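Local coordinates for hypothetical protein BACOVA_04980 (Bacteroides ovatus, PDB 3UFI) that is probably a FimA-like fimbrial subunit that serves in cell adhesion and helps build a distinct type of pilus of the human microbiome, at residues M242-P252 against Y264-I275. Residues are numbered along the deposited sequence; the frame is centred on the assembly and turned at random. Where two conformers were deposited one is given.
Sequences MNDETYTQYMP and YNVTFENPAMTI
With Y247 CG turned anti to its carbonyl carbon (chi1 -56°) and M273 CG anti to its backbone nitrogen, the tyrosine ring and the selenomethionine chain cross between two beta hairpins that pack face to face, consistent with the beta-sandwich folds of the fimbrillin-like family (transthyretin clan). One hairpin pairs strand 245-250 with 237-242 through a type I' turn from M242 to E245; the other joins 266-268 to 273-275. Strands 245-250 and 273-275 run roughly parallel, their N-to-C directions 27° apart, with their axes 7.2 Å from each other at the closest, so side chains rather than backbone bonds join the layers.

At the turn end the aromatics interlock. F268 puts its edge to one face of Y247 in a T-shaped pair, ring planes at 77°. One face of F268 in turn takes the methyl of M242: CE sits over the ring centre, 3.8 Å from the centroid, and SE also lies above that face, a Met-aromatic contact. At the Y247 rim, P271 O lies in the ring plane, 3.5 Å from Y247 CE2.

In the middle, M273 runs extended through chi1 and chi2, which lays SE against Y247 CB; the bend at chi3 then brings CE to 3.5 Å from Q249 N. I275 CD1 continues the row, 3.7 Å from Q249 CB, while I275 CG2 meets the P252 ring. Q249 itself curls back, and its OE1 accepts the N-H of Y250.

Beyond I275, M251 CE lies over the centre of one Y264 face, and M232 touches both side chains. Q254 NE2 also bonds to the Y264 hydroxyl, whose OH donates to P252 O at 2.9 Å, nearly along the C=O axis.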
loop_
_atom_site.group_PDB
_atom_site.type_symbol
_atom_site.label_atom_id
_atom_site.label_comp_id
_atom_site.label_asym_id
_atom_site.label_seq_id
_atom_site.Cartn_x
_atom_site.Cartn_y
_atom_site.Cartn_z
HETATM N N MSE A 242 4.711 21.043 19.748
HETATM C CA MSE A 242 5.487 20.205 20.659
HETATM C C MSE A 242 5.806 20.961 21.928
HETATM O O MSE A 242 6.354 22.062 21.861
HETATM C CB MSE A 242 6.787 19.771 19.959
HETATM C CG MSE A 242 7.605 18.760 20.728
HETATM SE SE MSE A 242 9.228 18.231 19.747
HETATM C CE MSE A 242 10.278 19.865 19.929
ATOM N N ASN A 243 5.507 20.341 23.096
ATOM C CA ASN A 243 5.803 20.897 24.422
ATOM C C ASN A 243 5.355 22.380 24.544
ATOM O O ASN A 243 6.103 23.235 25.035
ATOM C CB ASN A 243 7.303 20.736 24.760
ATOM C CG ASN A 243 7.625 20.940 26.215
ATOM O OD1 ASN A 243 6.846 20.576 27.092
ATOM N ND2 ASN A 243 8.744 21.594 26.502
ATOM N N ASP A 244 4.114 22.660 24.068
ATOM C CA ASP A 244 3.404 23.950 24.129
ATOM C C ASP A 244 3.998 25.016 23.207
ATOM O O ASP A 244 3.749 26.205 23.417
ATOM C CB ASP A 244 3.335 24.482 25.576
ATOM C CG ASP A 244 2.802 23.463 26.555
ATOM O OD1 ASP A 244 1.713 22.901 26.293
ATOM O OD2 ASP A 244 3.503 23.176 27.550
ATOM N N GLU A 245 4.736 24.594 22.161
ATOM C CA GLU A 245 5.320 25.513 21.181
ATOM C C GLU A 245 4.907 25.090 19.792
ATOM O O GLU A 245 4.693 23.906 19.561
ATOM C CB GLU A 245 6.863 25.548 21.294
ATOM C CG GLU A 245 7.394 25.825 22.690
ATOM C CD GLU A 245 7.048 27.154 23.343
ATOM O OE1 GLU A 245 6.708 28.122 22.629
ATOM O OE2 GLU A 245 7.146 27.231 24.586
ATOM N N THR A 246 4.815 26.045 18.864
ATOM C CA THR A 246 4.465 25.778 17.470
ATOM C C THR A 246 5.649 26.137 16.582
ATOM O O THR A 246 6.155 27.250 16.654
ATOM C CB THR A 246 3.189 26.545 17.065
ATOM O OG1 THR A 246 2.112 26.099 17.883
ATOM C CG2 THR A 246 2.826 26.343 15.592
ATOM N N TYR A 247 6.096 25.171 15.780
ATOM C CA TYR A 247 7.161 25.278 14.794
ATOM C C TYR A 247 6.546 25.147 13.426
ATOM O O TYR A 247 5.740 24.245 13.206
ATOM C CB TYR A 247 8.227 24.176 14.988
ATOM C CG TYR A 247 8.849 24.132 16.365
ATOM C CD1 TYR A 247 8.219 23.465 17.418
ATOM C CD2 TYR A 247 10.089 24.717 16.611
ATOM C CE1 TYR A 247 8.788 23.414 18.688
ATOM C CE2 TYR A 247 10.664 24.680 17.882
ATOM C CZ TYR A 247 10.010 24.023 18.917
ATOM O OH TYR A 247 10.556 23.968 20.173
ATOM N N THR A 248 6.885 26.052 12.511
ATOM C CA THR A 248 6.394 25.971 11.131
ATOM C C THR A 248 7.546 26.131 10.176
ATOM O O THR A 248 8.400 26.990 10.375
ATOM C CB THR A 248 5.296 27.013 10.810
ATOM O OG1 THR A 248 5.847 28.307 10.976
ATOM C CG2 THR A 248 4.035 26.853 11.658
ATOM N N GLN A 249 7.584 25.296 9.147
ATOM C CA GLN A 249 8.575 25.397 8.083
ATOM C C GLN A 249 8.003 24.749 6.834
ATOM O O GLN A 249 7.274 23.759 6.924
ATOM C CB GLN A 249 9.946 24.799 8.482
ATOM C CG GLN A 249 11.100 25.129 7.525
ATOM C CD GLN A 249 11.277 26.625 7.336
ATOM O OE1 GLN A 249 10.726 27.262 6.398
ATOM N NE2 GLN A 249 11.988 27.221 8.270
ATOM N N TYR A 250 8.286 25.346 5.677
ATOM C CA TYR A 250 7.873 24.805 4.392
ATOM C C TYR A 250 8.846 23.709 3.990
ATOM O O TYR A 250 10.049 23.827 4.227
ATOM C CB TYR A 250 7.796 25.900 3.312
ATOM C CG TYR A 250 6.553 26.748 3.448
ATOM C CD1 TYR A 250 5.318 26.292 2.988
ATOM C CD2 TYR A 250 6.600 27.986 4.078
ATOM C CE1 TYR A 250 4.160 27.057 3.146
ATOM C CE2 TYR A 250 5.453 28.769 4.226
ATOM C CZ TYR A 250 4.237 28.298 3.763
ATOM O OH TYR A 250 3.110 29.058 3.951
HETATM N N MSE A 251 8.316 22.650 3.388
HETATM C CA MSE A 251 9.090 21.498 2.942
HETATM C C MSE A 251 9.782 21.702 1.612
HETATM O O MSE A 251 9.156 22.281 0.714
HETATM C CB MSE A 251 8.157 20.272 2.732
HETATM C CG MSE A 251 7.147 20.028 3.835
HETATM SE SE MSE A 251 7.489 18.385 4.759
HETATM C CE MSE A 251 6.853 17.094 3.535
ATOM N N PRO A 252 10.999 21.102 1.413
ATOM C CA PRO A 252 11.559 20.995 0.051
ATOM C C PRO A 252 10.692 19.979 -0.715
ATOM O O PRO A 252 10.580 18.821 -0.311
ATOM C CB PRO A 252 12.993 20.481 0.285
ATOM C CG PRO A 252 13.161 20.388 1.761
ATOM C CD PRO A 252 11.822 20.338 2.373
ATOM N N TYR A 264 12.452 12.755 5.106
ATOM C CA TYR A 264 12.786 14.139 5.420
ATOM C C TYR A 264 13.397 14.181 6.790
ATOM O O TYR A 264 12.842 13.583 7.726
ATOM C CB TYR A 264 11.542 15.052 5.370
ATOM C CG TYR A 264 11.050 15.325 3.971
ATOM C CD1 TYR A 264 10.229 14.412 3.308
ATOM C CD2 TYR A 264 11.420 16.483 3.293
ATOM C CE1 TYR A 264 9.774 14.656 2.014
ATOM C CE2 TYR A 264 10.969 16.737 1.997
ATOM C CZ TYR A 264 10.133 15.829 1.368
ATOM O OH TYR A 264 9.697 16.057 0.085
ATOM N N ASN A 265 14.534 14.871 6.920
ATOM C CA ASN A 265 15.171 15.056 8.233
ATOM C C ASN A 265 14.610 16.298 8.841
ATOM O O ASN A 265 14.865 17.385 8.330
ATOM C CB ASN A 265 16.706 15.154 8.134
ATOM C CG ASN A 265 17.344 13.997 7.408
ATOM O OD1 ASN A 265 17.912 14.142 6.324
ATOM N ND2 ASN A 265 17.236 12.830 7.971
ATOM N N VAL A 266 13.787 16.146 9.886
ATOM C CA VAL A 266 13.192 17.272 10.603
ATOM C C VAL A 266 13.989 17.442 11.905
ATOM O O VAL A 266 13.931 16.583 12.785
ATOM C CB VAL A 266 11.682 17.047 10.831
ATOM C CG1 VAL A 266 11.053 18.238 11.537
ATOM C CG2 VAL A 266 10.973 16.752 9.517
ATOM N N THR A 267 14.762 18.521 12.009
ATOM C CA THR A 267 15.651 18.736 13.151
ATOM C C THR A 267 15.287 19.977 13.953
ATOM O O THR A 267 15.168 21.060 13.400
ATOM C CB THR A 267 17.129 18.807 12.667
ATOM O OG1 THR A 267 17.363 17.757 11.729
ATOM C CG2 THR A 267 18.149 18.668 13.811
ATOM N N PHE A 268 15.169 19.812 15.275
ATOM C CA PHE A 268 14.970 20.897 16.257
ATOM C C PHE A 268 16.389 21.240 16.691
ATOM O O PHE A 268 16.993 20.502 17.460
ATOM C CB PHE A 268 14.030 20.431 17.397
ATOM C CG PHE A 268 12.650 20.101 16.866
ATOM C CD1 PHE A 268 11.696 21.101 16.692
ATOM C CD2 PHE A 268 12.334 18.806 16.451
ATOM C CE1 PHE A 268 10.435 20.803 16.162
ATOM C CE2 PHE A 268 11.072 18.508 15.919
ATOM C CZ PHE A 268 10.133 19.510 15.774
ATOM N N GLU A 269 16.938 22.322 16.131
ATOM C CA GLU A 269 18.322 22.735 16.303
ATOM C C GLU A 269 18.497 23.815 17.384
ATOM O O GLU A 269 19.609 24.316 17.555
ATOM C CB GLU A 269 18.882 23.220 14.950
ATOM C CG GLU A 269 18.852 22.152 13.861
ATOM C CD GLU A 269 19.477 22.490 12.521
ATOM O OE1 GLU A 269 19.922 23.645 12.340
ATOM O OE2 GLU A 269 19.520 21.594 11.645
ATOM N N ASN A 270 17.413 24.148 18.131
ATOM C CA ASN A 270 17.417 25.142 19.229
ATOM C C ASN A 270 17.833 26.566 18.776
ATOM O O ASN A 270 19.018 26.903 18.826
ATOM C CB ASN A 270 18.337 24.663 20.385
ATOM C CG ASN A 270 18.408 25.569 21.585
ATOM O OD1 ASN A 270 17.586 26.466 21.772
ATOM N ND2 ASN A 270 19.408 25.349 22.426
ATOM N N PRO A 271 16.877 27.446 18.391
ATOM C CA PRO A 271 15.411 27.273 18.387
ATOM C C PRO A 271 14.766 26.784 17.087
ATOM O O PRO A 271 13.592 26.417 17.116
ATOM C CB PRO A 271 14.926 28.697 18.638
ATOM C CG PRO A 271 15.945 29.556 17.942
ATOM C CD PRO A 271 17.256 28.828 18.030
ATOM N N ALA A 272 15.475 26.839 15.953
ATOM C CA ALA A 272 14.858 26.543 14.660
ATOM C C ALA A 272 14.516 25.089 14.436
ATOM O O ALA A 272 15.189 24.184 14.919
ATOM C CB ALA A 272 15.758 27.015 13.523
HETATM N N MSE A 273 13.438 24.882 13.685
HETATM C CA MSE A 273 13.069 23.587 13.148
HETATM C C MSE A 273 13.480 23.639 11.672
HETATM O O MSE A 273 13.026 24.524 10.949
HETATM C CB MSE A 273 11.578 23.255 13.325
HETATM C CG MSE A 273 11.241 21.879 12.755
HETATM SE SE MSE A 273 9.333 21.451 12.677
HETATM C CE MSE A 273 8.738 22.727 11.263
ATOM N N THR A 274 14.384 22.759 11.244
ATOM C CA THR A 274 14.821 22.743 9.847
ATOM C C THR A 274 14.347 21.458 9.196
ATOM O O THR A 274 14.147 20.453 9.900
ATOM C CB THR A 274 16.343 22.893 9.738
ATOM O OG1 THR A 274 16.964 21.709 10.250
ATOM C CG2 THR A 274 16.875 24.153 10.453
ATOM N N ILE A 275 14.165 21.491 7.861
ATOM C CA ILE A 275 13.741 20.342 7.062
ATOM C C ILE A 275 14.666 20.176 5.873
ATOM O O ILE A 275 14.824 21.111 5.082
ATOM C CB ILE A 275 12.253 20.436 6.571
ATOM C CG1 ILE A 275 11.280 20.905 7.678
ATOM C CG2 ILE A 275 11.803 19.097 5.922
ATOM C CD1 ILE A 275 9.901 21.370 7.130
#